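Local coordinates for protein aminopeptidase YwaD (Bacillus subtilis, PDB 6HC6) that removes amino acids from the N-terminal ends of peptides, including arginine, lysine and leucine, as a secreted zinc-dependent aminopeptidase, at residues L125-Y130 and G169-I174; G100-A105 and K213-K218; K240-V245 and D283-F288. All coordinates share one frame; numbering follows the deposited sequence.

Contact 1 of 3, residues L125-Y130 and G169-I174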
ATOM      1  N   LEU A 125      24.216  10.446  15.550  1.00 30.22           N
ATOM      2  CA  LEU A 125      24.433  11.818  15.109  1.00 36.77           C
ATOM      3  C   LEU A 125      23.867  12.770  16.162  1.00 34.74           C
ATOM      4  O   LEU A 125      22.652  12.813  16.375  1.00 31.50           O
ATOM      5  CB  LEU A 125      23.768  12.047  13.755  1.00 33.79           C
ATOM      6  CG  LEU A 125      23.600  13.516  13.358  1.00 35.58           C
ATOM      7  CD1 LEU A 125      24.949  14.121  13.089  1.00 41.90           C
ATOM      8  CD2 LEU A 125      22.682  13.638  12.143  1.00 38.17           C
ATOM      9  N   THR A 126      24.740  13.529  16.820  1.00 28.64           N
ATOM     10  CA  THR A 126      24.330  14.563  17.759  1.00 27.79           C
ATOM     11  C   THR A 126      24.653  15.920  17.154  1.00 31.98           C
ATOM     12  O   THR A 126      25.776  16.142  16.693  1.00 32.88           O
ATOM     13  CB  THR A 126      25.038  14.411  19.110  1.00 33.56           C
ATOM     14  OG1 THR A 126      24.700  13.146  19.687  1.00 35.44           O
ATOM     15  CG2 THR A 126      24.611  15.508  20.057  1.00 31.73           C
ATOM     16  N   ALA A 127      23.675  16.817  17.142  1.00 30.56           N
ATOM     17  CA  ALA A 127      23.867  18.141  16.572  1.00 32.94           C
ATOM     18  C   ALA A 127      22.817  19.068  17.161  1.00 29.01           C
ATOM     19  O   ALA A 127      21.772  18.602  17.641  1.00 27.09           O
ATOM     20  CB  ALA A 127      23.764  18.107  15.036  1.00 27.24           C
ATOM     21  N   PRO A 128      23.058  20.379  17.140  1.00 32.31           N
ATOM     22  CA  PRO A 128      22.027  21.313  17.595  1.00 30.31           C
ATOM     23  C   PRO A 128      20.775  21.186  16.744  1.00 28.94           C
ATOM     24  O   PRO A 128      20.817  20.743  15.596  1.00 30.46           O
ATOM     25  CB  PRO A 128      22.682  22.689  17.418  1.00 33.48           C
ATOM     26  CG  PRO A 128      24.161  22.416  17.357  1.00 36.12           C
ATOM     27  CD  PRO A 128      24.277  21.077  16.689  1.00 41.03           C
ATOM     28  N   LEU A 129      19.644  21.579  17.325  1.00 29.06           N
ATOM     29  CA  LEU A 129      18.381  21.617  16.599  1.00 29.19           C
ATOM     30  C   LEU A 129      18.164  22.993  15.976  1.00 32.21           C
ATOM     31  O   LEU A 129      18.479  24.021  16.584  1.00 32.95           O
ATOM     32  CB  LEU A 129      17.227  21.285  17.542  1.00 27.70           C
ATOM     33  CG  LEU A 129      17.142  19.828  17.996  1.00 25.61           C
ATOM     34  CD1 LEU A 129      16.352  19.734  19.286  1.00 27.52           C
ATOM     35  CD2 LEU A 129      16.504  18.974  16.910  1.00 22.91           C
ATOM     36  N   TYR A 130      17.625  23.012  14.760  1.00 27.33           N
ATOM     37  CA  TYR A 130      17.285  24.256  14.077  1.00 29.68           C
ATOM     38  C   TYR A 130      15.803  24.230  13.733  1.00 32.63           C
ATOM     39  O   TYR A 130      15.360  23.357  12.985  1.00 30.09           O
ATOM     40  CB  TYR A 130      18.131  24.450  12.812  1.00 31.86           C
ATOM     41  CG  TYR A 130      17.702  25.652  11.985  1.00 31.16           C
ATOM     42  CD1 TYR A 130      18.211  26.920  12.248  1.00 34.92           C
ATOM     43  CD2 TYR A 130      16.775  25.518  10.954  1.00 34.66           C
ATOM     44  CE1 TYR A 130      17.812  28.016  11.504  1.00 40.09           C
ATOM     45  CE2 TYR A 130      16.370  26.614  10.211  1.00 32.40           C
ATOM     46  CZ  TYR A 130      16.894  27.856  10.492  1.00 35.79           C
ATOM     47  OH  TYR A 130      16.495  28.944   9.753  1.00 43.61           O
ATOM     48  N   GLY A 169      22.294  22.678   4.204  1.00 40.42           N
ATOM     49  CA  GLY A 169      23.392  22.174   5.002  1.00 36.07           C
ATOM     50  C   GLY A 169      22.995  21.452   6.269  1.00 32.79           C
ATOM     51  O   GLY A 169      23.862  21.214   7.122  1.00 32.96           O
ATOM     52  N   ALA A 170      21.720  21.105   6.426  1.00 31.54           N
ATOM     53  CA  ALA A 170      21.291  20.364   7.604  1.00 33.26           C
ATOM     54  C   ALA A 170      21.992  19.014   7.672  1.00 31.41           C
ATOM     55  O   ALA A 170      22.320  18.406   6.649  1.00 32.93           O
ATOM     56  CB  ALA A 170      19.773  20.155   7.592  1.00 29.63           C
ATOM     57  N   LYS A 171      22.236  18.553   8.900  1.00 28.69           N
ATOM     58  CA  LYS A 171      22.829  17.242   9.122  1.00 28.23           C
ATOM     59  C   LYS A 171      21.795  16.125   9.132  1.00 29.11           C
ATOM     60  O   LYS A 171      22.155  14.965   8.908  1.00 30.49           O
ATOM     61  CB  LYS A 171      23.594  17.218  10.450  1.00 36.40           C
ATOM     62  CG  LYS A 171      25.033  17.722  10.360  1.00 40.96           C
ATOM     63  CD  LYS A 171      25.864  17.182  11.511  1.00 55.69           C
ATOM     64  CE  LYS A 171      27.217  17.863  11.602  1.00 68.46           C
ATOM     65  NZ  LYS A 171      27.989  17.719  10.335  1.00 74.34           N
ATOM     66  N   ALA A 172      20.534  16.460   9.378  1.00 26.12           N
ATOM     67  CA  ALA A 172      19.431  15.510   9.438  1.00 24.16           C
ATOM     68  C   ALA A 172      18.149  16.326   9.473  1.00 28.99           C
ATOM     69  O   ALA A 172      18.173  17.543   9.687  1.00 23.86           O
ATOM     70  CB  ALA A 172      19.523  14.590  10.659  1.00 25.14           C
ATOM     71  N   VAL A 173      17.033  15.635   9.265  1.00 25.69           N
ATOM     72  CA  VAL A 173      15.707  16.234   9.224  1.00 25.66           C
ATOM     73  C   VAL A 173      14.817  15.434  10.152  1.00 26.16           C
ATOM     74  O   VAL A 173      14.742  14.206  10.040  1.00 24.28           O
ATOM     75  CB  VAL A 173      15.113  16.242   7.799  1.00 27.14           C
ATOM     76  CG1 VAL A 173      13.721  16.877   7.798  1.00 30.14           C
ATOM     77  CG2 VAL A 173      16.025  16.975   6.835  1.00 28.22           C
ATOM     78  N   ILE A 174      14.159  16.121  11.079  1.00 23.84           N
ATOM     79  CA  ILE A 174      13.088  15.551  11.887  1.00 23.25           C
ATOM     80  C   ILE A 174      11.809  16.283  11.506  1.00 21.92           C
ATOM     81  O   ILE A 174      11.713  17.507  11.668  1.00 25.14           O
ATOM     82  CB  ILE A 174      13.382  15.685  13.390  1.00 24.42           C
ATOM     83  CG1 ILE A 174      14.739  15.050  13.724  1.00 21.25           C
ATOM     84  CG2 ILE A 174      12.252  15.096  14.216  1.00 24.07           C
ATOM     85  CD1 ILE A 174      15.200  15.285  15.158  1.00 24.94           C
TER
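L125 and K171 carry this contact, one methyl of the leucine lying against the lysine carbon chain and the other against the backbone carbonyl of K171 and the methyl of A172. CD1 of L125 is 3.6 Å from K171 CD, where the two side chains cross at a slant. CD2 of L125 lies 3.5 Å from the backbone K171 O and 3.6 Å from A172 CB. This fork is set by the first torsion of L125: CG lies opposite the backbone N (chi1 164°), which carries both methyls across to 169-174. K171 starts toward the other segment. Beyond CD the chain leads away from 125-130, so its carbons alone take part. A127 CB approaches the same K171 CD, at 4.2 Å, and adds a second, looser apolar touch.

Further along both segments, the packing resumes. L129 does not aim straight across, yet its CD2 comes to 4.3 Å from I174 CD1. The evidence for side-chain packing rather than strand pairing is consistent: the nearest CA pair, A127 and K171, is 7.6 Å apart, the directions of the touching parts differ by 67°, and no polar bond links the segments.

The reason lies in the sheet order of this PA-domain region, where strand 148-152 runs between strands 125-131 and 172-176. The backbone of P128 and Y130 bonds to I148, whose side chain also meets A127 and I174. G169 ends helix 158-167 in a Schellman motif, and A170 and V173 then rest on A165 of that helix. I174 packs on V199 and I201 of strand 198-201 as well, while L125, A127 and L129 bond through their backbones to strand 214-222 and K213 just before it.

Contact 2 of 3, residues G100-A105 and K213-K218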
ATOM      1  N   GLY A 100      15.682   3.034  14.064  1.00 26.89           N
ATOM      2  CA  GLY A 100      16.514   3.530  15.140  1.00 27.37           C
ATOM      3  C   GLY A 100      15.740   4.405  16.103  1.00 25.79           C
ATOM      4  O   GLY A 100      14.523   4.281  16.243  1.00 28.08           O
ATOM      5  N   THR A 101      16.484   5.291  16.765  1.00 27.21           N
ATOM      6  CA  THR A 101      15.998   5.984  17.944  1.00 27.15           C
ATOM      7  C   THR A 101      16.415   7.447  17.912  1.00 28.25           C
ATOM      8  O   THR A 101      17.328   7.852  17.186  1.00 24.34           O
ATOM      9  CB  THR A 101      16.532   5.352  19.236  1.00 30.54           C
ATOM     10  OG1 THR A 101      17.962   5.374  19.210  1.00 31.36           O
ATOM     11  CG2 THR A 101      16.047   3.915  19.376  1.00 31.00           C
ATOM     12  N   LEU A 102      15.752   8.228  18.752  1.00 23.95           N
ATOM     13  CA  LEU A 102      15.996   9.655  18.831  1.00 22.89           C
ATOM     14  C   LEU A 102      15.812  10.065  20.280  1.00 25.82           C
ATOM     15  O   LEU A 102      14.888   9.593  20.944  1.00 27.36           O
ATOM     16  CB  LEU A 102      15.038  10.424  17.910  1.00 20.09           C
ATOM     17  CG  LEU A 102      14.869  11.931  18.134  1.00 26.87           C
ATOM     18  CD1 LEU A 102      16.131  12.666  17.720  1.00 31.21           C
ATOM     19  CD2 LEU A 102      13.662  12.488  17.358  1.00 29.00           C
ATOM     20  N   SER A 103      16.700  10.924  20.777  1.00 22.69           N
ATOM     21  CA  SER A 103      16.572  11.406  22.142  1.00 23.92           C
ATOM     22  C   SER A 103      16.980  12.867  22.192  1.00 25.63           C
ATOM     23  O   SER A 103      17.738  13.353  21.351  1.00 26.34           O
ATOM     24  CB  SER A 103      17.420  10.582  23.112  1.00 31.08           C
ATOM     25  OG  SER A 103      18.796  10.761  22.835  1.00 30.07           O
ATOM     26  N   SER A 104      16.463  13.567  23.197  1.00 30.13           N
ATOM     27  CA  SER A 104      16.850  14.953  23.421  1.00 24.82           C
ATOM     28  C   SER A 104      16.554  15.302  24.868  1.00 28.45           C
ATOM     29  O   SER A 104      15.434  15.091  25.338  1.00 28.09           O
ATOM     30  CB  SER A 104      16.106  15.894  22.471  1.00 26.41           C
ATOM     31  OG  SER A 104      16.465  17.245  22.694  1.00 34.49           O
ATOM     32  N   ALA A 105      17.563  15.811  25.567  1.00 27.99           N
ATOM     33  CA  ALA A 105      17.425  16.213  26.967  1.00 33.49           C
ATOM     34  C   ALA A 105      16.769  15.112  27.797  1.00 34.52           C
ATOM     35  O   ALA A 105      15.899  15.366  28.630  1.00 33.21           O
ATOM     36  CB  ALA A 105      16.647  17.527  27.083  1.00 38.69           C
ATOM     37  N   LYS A 213      17.799  22.227  22.880  1.00 31.25           N
ATOM     38  CA  LYS A 213      19.001  22.718  22.218  1.00 31.85           C
ATOM     39  C   LYS A 213      19.520  21.746  21.159  1.00 29.01           C
ATOM     40  O   LYS A 213      19.938  22.175  20.079  1.00 29.44           O
ATOM     41  CB  LYS A 213      20.083  23.002  23.258  1.00 34.95           C
ATOM     42  CG  LYS A 213      19.718  24.131  24.215  1.00 41.60           C
ATOM     43  CD  LYS A 213      19.768  25.474  23.524  1.00 56.85           C
ATOM     44  CE  LYS A 213      19.835  26.598  24.541  1.00 67.63           C
ATOM     45  NZ  LYS A 213      18.863  26.370  25.654  1.00 70.89           N
ATOM     46  N   GLU A 214      19.527  20.446  21.447  1.00 30.91           N
ATOM     47  CA  GLU A 214      20.163  19.490  20.552  1.00 30.06           C
ATOM     48  C   GLU A 214      19.492  18.132  20.704  1.00 30.10           C
ATOM     49  O   GLU A 214      18.747  17.883  21.652  1.00 30.66           O
ATOM     50  CB  GLU A 214      21.668  19.376  20.831  1.00 34.90           C
ATOM     51  CG  GLU A 214      21.972  18.704  22.155  1.00 37.02           C
ATOM     52  CD  GLU A 214      23.390  18.946  22.653  1.00 45.20           C
ATOM     53  OE1 GLU A 214      24.045  19.903  22.191  1.00 46.97           O
ATOM     54  OE2 GLU A 214      23.846  18.168  23.516  1.00 44.80           O
ATOM     55  N   ALA A 215      19.783  17.249  19.757  1.00 27.91           N
ATOM     56  CA  ALA A 215      19.203  15.919  19.738  1.00 28.29           C
ATOM     57  C   ALA A 215      20.233  14.937  19.200  1.00 28.21           C
ATOM     58  O   ALA A 215      21.196  15.317  18.528  1.00 28.88           O
ATOM     59  CB  ALA A 215      17.921  15.888  18.898  1.00 27.09           C
ATOM     60  N   THR A 216      20.032  13.661  19.518  1.00 27.14           N
ATOM     61  CA  THR A 216      20.879  12.587  19.016  1.00 25.97           C
ATOM     62  C   THR A 216      20.028  11.563  18.288  1.00 29.20           C
ATOM     63  O   THR A 216      19.076  11.019  18.861  1.00 27.69           O
ATOM     64  CB  THR A 216      21.645  11.896  20.139  1.00 29.67           C
ATOM     65  OG1 THR A 216      22.490  12.841  20.806  1.00 31.69           O
ATOM     66  CG2 THR A 216      22.494  10.764  19.584  1.00 33.49           C
ATOM     67  N   LEU A 217      20.402  11.273  17.048  1.00 27.27           N
ATOM     68  CA  LEU A 217      19.708  10.312  16.206  1.00 23.62           C
ATOM     69  C   LEU A 217      20.612   9.107  15.988  1.00 30.03           C
ATOM     70  O   LEU A 217      21.794   9.268  15.672  1.00 33.37           O
ATOM     71  CB  LEU A 217      19.330  10.968  14.882  1.00 24.04           C
ATOM     72  CG  LEU A 217      18.193  10.428  14.043  1.00 44.52           C
ATOM     73  CD1 LEU A 217      16.875  10.693  14.724  1.00 42.05           C
ATOM     74  CD2 LEU A 217      18.238  11.150  12.711  1.00 50.58           C
ATOM     75  N   LYS A 218      20.072   7.907  16.205  1.00 29.61           N
ATOM     76  CA  LYS A 218      20.775   6.661  15.916  1.00 28.61           C
ATOM     77  C   LYS A 218      19.928   5.880  14.927  1.00 30.98           C
ATOM     78  O   LYS A 218      18.800   5.495  15.249  1.00 32.55           O
ATOM     79  CB  LYS A 218      21.020   5.836  17.182  1.00 31.38           C
ATOM     80  CG  LYS A 218      21.874   6.534  18.233  1.00 37.47           C
ATOM     81  CD  LYS A 218      22.300   5.583  19.353  1.00 41.77           C
ATOM     82  CE  LYS A 218      23.000   6.351  20.470  1.00 51.62           C
ATOM     83  NZ  LYS A 218      23.321   5.490  21.645  1.00 55.26           N
TER
HETATM   84  O   HOH W   1      19.300   8.174  19.737  1.00 36.44           O
HETATM   85  O   HOH W   2      20.006  16.661  24.106  1.00 30.49           O
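T101 and K218 form the first of two hydrogen-bonded pairs in an antiparallel ladder: T101 N donates a hydrogen bond to K218 O at 2.8 Å, and K218 N returns a nearly straight bond (176° at the hydrogen) to T101 O. S103 and T216 repeat the scheme, with S103 N to T216 O at 3.1 Å and T216 N to S103 O at 3.0 Å. Between them L102 and L217 make a non-hydrogen-bonded pair, and their backbones bond to the flanking strands instead, L102 to I109 and L217 to L125. At the start of the ladder G100, lacking a side chain, lets its CA come within 3.0 Å of K218 O as a CH donor.

Two carbonyls each accept two hydrogen bonds. T216 O also accepts from a water that is hydrogen-bonded to T101 OG1 (3.1 Å). E214 O takes the hydroxyl of S104, OG to O 2.6 Å, and a second water that in turn accepts from A105 N. S104 OG gets there because it is turned opposite its own backbone N (chi1 179°), arriving 23° out of the plane of the carbonyl. With an alanine here the hydroxyl is gone, and E214 O would probably keep only its water, the direct side-chain tie between S104 and E214 being lost. T216 OG1 is hydrogen-bonded to T126 OG1 on strand 125-131.

The face bearing L102 and L217 is apolar: L102 CD1 lies 3.7 Å from L217 CD1 and also touches A215 CB. The other face bears T101, S103, T216 and K218. Such amphipathic chemistry implies a ladder with one apolar side, packed under L111, V199 and I201, and one polar side where a water is bound, joining strands 97-104 and 214-222, which close the order of the PA-domain-containing sheet on itself.

Contact 3 of 3, residues K240-V245 and D283-F288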
ATOM      1  N   LYS A 240      -4.610 -21.163 -27.155  1.00 50.00           N
ATOM      2  CA  LYS A 240      -3.273 -20.641 -27.411  1.00 53.38           C
ATOM      3  C   LYS A 240      -3.279 -19.118 -27.299  1.00 50.07           C
ATOM      4  O   LYS A 240      -4.169 -18.452 -27.838  1.00 55.33           O
ATOM      5  CB  LYS A 240      -2.784 -21.087 -28.790  1.00 62.51           C
ATOM      6  CG  LYS A 240      -3.029 -22.564 -29.059  1.00 65.27           C
ATOM      7  CD  LYS A 240      -3.445 -22.812 -30.497  1.00 78.53           C
ATOM      8  CE  LYS A 240      -4.955 -22.669 -30.650  1.00 85.00           C
ATOM      9  NZ  LYS A 240      -5.699 -23.925 -30.353  1.00 85.78           N
ATOM     10  N   HIS A 241      -2.289 -18.578 -26.595  1.00 41.26           N
ATOM     11  CA  HIS A 241      -2.173 -17.149 -26.341  1.00 41.90           C
ATOM     12  C   HIS A 241      -3.472 -16.515 -25.819  1.00 39.93           C
ATOM     13  O   HIS A 241      -3.980 -15.561 -26.402  1.00 37.52           O
ATOM     14  CB  HIS A 241      -1.705 -16.427 -27.600  1.00 54.57           C
ATOM     15  CG  HIS A 241      -0.348 -16.846 -28.069  1.00 68.65           C
ATOM     16  ND1 HIS A 241      -0.160 -17.666 -29.162  1.00 75.39           N
ATOM     17  CD2 HIS A 241       0.889 -16.554 -27.600  1.00 72.24           C
ATOM     18  CE1 HIS A 241       1.133 -17.864 -29.343  1.00 75.07           C
ATOM     19  NE2 HIS A 241       1.792 -17.200 -28.409  1.00 74.16           N
ATOM     20  N   PRO A 242      -4.012 -17.014 -24.706  1.00 34.32           N
ATOM     21  CA  PRO A 242      -5.276 -16.465 -24.196  1.00 38.34           C
ATOM     22  C   PRO A 242      -5.134 -15.037 -23.683  1.00 35.79           C
ATOM     23  O   PRO A 242      -4.056 -14.586 -23.292  1.00 32.59           O
ATOM     24  CB  PRO A 242      -5.636 -17.419 -23.051  1.00 40.51           C
ATOM     25  CG  PRO A 242      -4.313 -17.962 -22.589  1.00 28.52           C
ATOM     26  CD  PRO A 242      -3.480 -18.082 -23.840  1.00 40.86           C
ATOM     27  N   ASP A 243      -6.263 -14.324 -23.678  1.00 29.71           N
ATOM     28  CA  ASP A 243      -6.327 -13.029 -23.008  1.00 30.98           C
ATOM     29  C   ASP A 243      -6.087 -13.218 -21.513  1.00 27.43           C
ATOM     30  O   ASP A 243      -6.540 -14.200 -20.921  1.00 28.24           O
ATOM     31  CB  ASP A 243      -7.690 -12.375 -23.242  1.00 33.26           C
ATOM     32  CG  ASP A 243      -7.923 -11.989 -24.696  1.00 46.62           C
ATOM     33  OD1 ASP A 243      -6.936 -11.790 -25.437  1.00 40.28           O
ATOM     34  OD2 ASP A 243      -9.104 -11.900 -25.101  1.00 44.96           O
ATOM     35  N   ILE A 244      -5.366 -12.283 -20.900  1.00 24.40           N
ATOM     36  CA  ILE A 244      -4.998 -12.381 -19.490  1.00 22.31           C
ATOM     37  C   ILE A 244      -5.845 -11.426 -18.665  1.00 27.49           C
ATOM     38  O   ILE A 244      -5.959 -10.236 -18.994  1.00 24.94           O
ATOM     39  CB  ILE A 244      -3.507 -12.084 -19.268  1.00 23.21           C
ATOM     40  CG1 ILE A 244      -2.642 -13.053 -20.055  1.00 24.39           C
ATOM     41  CG2 ILE A 244      -3.162 -12.238 -17.801  1.00 24.21           C
ATOM     42  CD1 ILE A 244      -1.267 -12.500 -20.316  1.00 27.03           C
ATOM     43  N   VAL A 245      -6.399 -11.939 -17.564  1.00 23.90           N
ATOM     44  CA  VAL A 245      -7.143 -11.155 -16.580  1.00 20.40           C
ATOM     45  C   VAL A 245      -6.386 -11.250 -15.262  1.00 21.61           C
ATOM     46  O   VAL A 245      -5.996 -12.350 -14.850  1.00 25.56           O
ATOM     47  CB  VAL A 245      -8.584 -11.684 -16.439  1.00 22.35           C
ATOM     48  CG1 VAL A 245      -9.318 -11.049 -15.240  1.00 22.49           C
ATOM     49  CG2 VAL A 245      -9.353 -11.488 -17.744  1.00 30.14           C
ATOM     50  N   ASP A 283     -11.994 -19.222 -21.094  1.00 33.50           N
ATOM     51  CA  ASP A 283     -10.944 -19.166 -22.102  1.00 33.97           C
ATOM     52  C   ASP A 283      -9.909 -18.090 -21.803  1.00 37.38           C
ATOM     53  O   ASP A 283      -8.927 -17.964 -22.548  1.00 33.49           O
ATOM     54  CB  ASP A 283     -11.547 -18.933 -23.490  1.00 39.04           C
ATOM     55  CG  ASP A 283     -12.366 -20.127 -23.980  1.00 48.30           C
ATOM     56  OD1 ASP A 283     -12.069 -21.274 -23.579  1.00 50.09           O
ATOM     57  OD2 ASP A 283     -13.299 -19.916 -24.778  1.00 48.97           O
ATOM     58  N   LYS A 284     -10.107 -17.312 -20.747  1.00 31.78           N
ATOM     59  CA  LYS A 284      -9.097 -16.371 -20.296  1.00 28.61           C
ATOM     60  C   LYS A 284      -8.074 -17.065 -19.408  1.00 32.09           C
ATOM     61  O   LYS A 284      -8.374 -18.050 -18.725  1.00 37.44           O
ATOM     62  CB  LYS A 284      -9.727 -15.214 -19.518  1.00 28.67           C
ATOM     63  CG  LYS A 284     -10.983 -14.658 -20.140  1.00 37.56           C
ATOM     64  CD  LYS A 284     -10.666 -13.792 -21.350  1.00 37.92           C
ATOM     65  CE  LYS A 284     -11.921 -13.089 -21.854  1.00 41.20           C
ATOM     66  NZ  LYS A 284     -11.665 -12.299 -23.082  1.00 36.05           N
ATOM     67  N   GLU A 285      -6.860 -16.532 -19.412  1.00 26.50           N
ATOM     68  CA  GLU A 285      -5.860 -16.880 -18.413  1.00 27.86           C
ATOM     69  C   GLU A 285      -6.026 -15.929 -17.238  1.00 28.12           C
ATOM     70  O   GLU A 285      -5.901 -14.711 -17.401  1.00 26.90           O
ATOM     71  CB  GLU A 285      -4.448 -16.783 -18.990  1.00 26.73           C
ATOM     72  CG  GLU A 285      -3.365 -17.091 -17.961  1.00 30.65           C
ATOM     73  CD  GLU A 285      -1.964 -17.046 -18.539  1.00 32.95           C
ATOM     74  OE1 GLU A 285      -0.998 -16.823 -17.771  1.00 30.27           O
ATOM     75  OE2 GLU A 285      -1.829 -17.234 -19.762  1.00 36.24           O
ATOM     76  N   ILE A 286      -6.342 -16.462 -16.063  1.00 23.02           N
ATOM     77  CA  ILE A 286      -6.596 -15.623 -14.898  1.00 23.43           C
ATOM     78  C   ILE A 286      -5.411 -15.738 -13.951  1.00 24.73           C
ATOM     79  O   ILE A 286      -5.062 -16.834 -13.499  1.00 25.94           O
ATOM     80  CB  ILE A 286      -7.905 -15.997 -14.194  1.00 20.45           C
ATOM     81  CG1 ILE A 286      -9.042 -16.058 -15.209  1.00 28.63           C
ATOM     82  CG2 ILE A 286      -8.206 -14.964 -13.126  1.00 21.23           C
ATOM     83  CD1 ILE A 286     -10.336 -16.600 -14.629  1.00 36.87           C
ATOM     84  N   ARG A 287      -4.788 -14.606 -13.658  1.00 20.89           N
ATOM     85  CA  ARG A 287      -3.647 -14.556 -12.756  1.00 25.21           C
ATOM     86  C   ARG A 287      -4.091 -13.876 -11.470  1.00 25.73           C
ATOM     87  O   ARG A 287      -4.445 -12.690 -11.472  1.00 21.85           O
ATOM     88  CB  ARG A 287      -2.483 -13.817 -13.405  1.00 22.07           C
ATOM     89  CG  ARG A 287      -2.097 -14.424 -14.737  1.00 20.93           C
ATOM     90  CD  ARG A 287      -0.805 -13.840 -15.252  1.00 19.75           C
ATOM     91  NE  ARG A 287      -0.432 -14.455 -16.525  1.00 24.15           N
ATOM     92  CZ  ARG A 287       0.573 -14.044 -17.290  1.00 27.10           C
ATOM     93  NH1 ARG A 287       1.314 -13.008 -16.915  1.00 25.12           N
ATOM     94  NH2 ARG A 287       0.838 -14.666 -18.429  1.00 28.65           N
ATOM     95  N   PHE A 288      -4.088 -14.629 -10.376  1.00 21.31           N
ATOM     96  CA  PHE A 288      -4.351 -14.062  -9.059  1.00 17.84           C
ATOM     97  C   PHE A 288      -3.016 -13.708  -8.431  1.00 18.72           C
ATOM     98  O   PHE A 288      -2.131 -14.563  -8.312  1.00 20.72           O
ATOM     99  CB  PHE A 288      -5.116 -15.040  -8.177  1.00 19.17           C
ATOM    100  CG  PHE A 288      -6.429 -15.463  -8.746  1.00 19.34           C
ATOM    101  CD1 PHE A 288      -6.510 -16.563  -9.590  1.00 23.21           C
ATOM    102  CD2 PHE A 288      -7.582 -14.746  -8.469  1.00 19.83           C
ATOM    103  CE1 PHE A 288      -7.725 -16.964 -10.128  1.00 24.33           C
ATOM    104  CE2 PHE A 288      -8.804 -15.141  -9.016  1.00 20.54           C
ATOM    105  CZ  PHE A 288      -8.869 -16.253  -9.839  1.00 25.08           C
TER
HETATM  106  O   HOH W   3      -8.648 -15.886 -24.334  1.00 31.11           O
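V245 is gripped at both backbone ends by the neighbouring strand: V245 N donates to E285 O at 2.8 Å, and R287 N donates to V245 O at 2.8 Å. E285 N adds a third such bond, to D243 O. Beside this ladder, R287 holds E285 side-on: NE, at 2.7 Å, and NH2 both reach E285 OE1 from the same face, well above the carboxylate plane. E285 OE2 is left to K235 and R315. The salt bridge of K284 NZ to D243 OD2 is weak, at 3.3 Å, and the amine's stronger partner is E317. A water bridges D243 N and D283 O.

These bonds pair strands 244-250 and 285-291 in parallel, joined through helix 260-277 in the beta-alpha-beta crossover of the M28 peptidase sheet.

Packing fills the sides. With CG1 beside the backbone N (chi1 -59°) and CG2 opposite it, I244 lays the CG2 methyl along R287 CD and NE, while CD1 sits over one face of the guanidinium, 3.6 Å above it and toward the rim. P242 CG leans on E285 CB at 3.8 Å. On the face that bears V245 and I286, V245 CG2 meets K284 CB at 4.1 Å, where V430 of helix 412-430 covers V245, K284 and I286.

From the N terminus, 100-105 opens the first loop, which contact 2 closes only when the chain reaches 213-218. Contact 1 is nested within it, opening at 125-130 and closing at 169-174. The two meet through neighbouring strands 125-131 and 214-222 of one sheet, their centres 10 Å apart. Contact 3 follows in series, from 240-245 to 283-288, after strand 226-234 has brought the chain back to the eight-stranded sheet, which strand 86-93 had already joined. Its centre is about 54 Å from those of the other two, on the opposite side of the chain's centre. Contacts 1 and 2 thus lie within the PA-side sheet and contact 3 within the peptidase sheet.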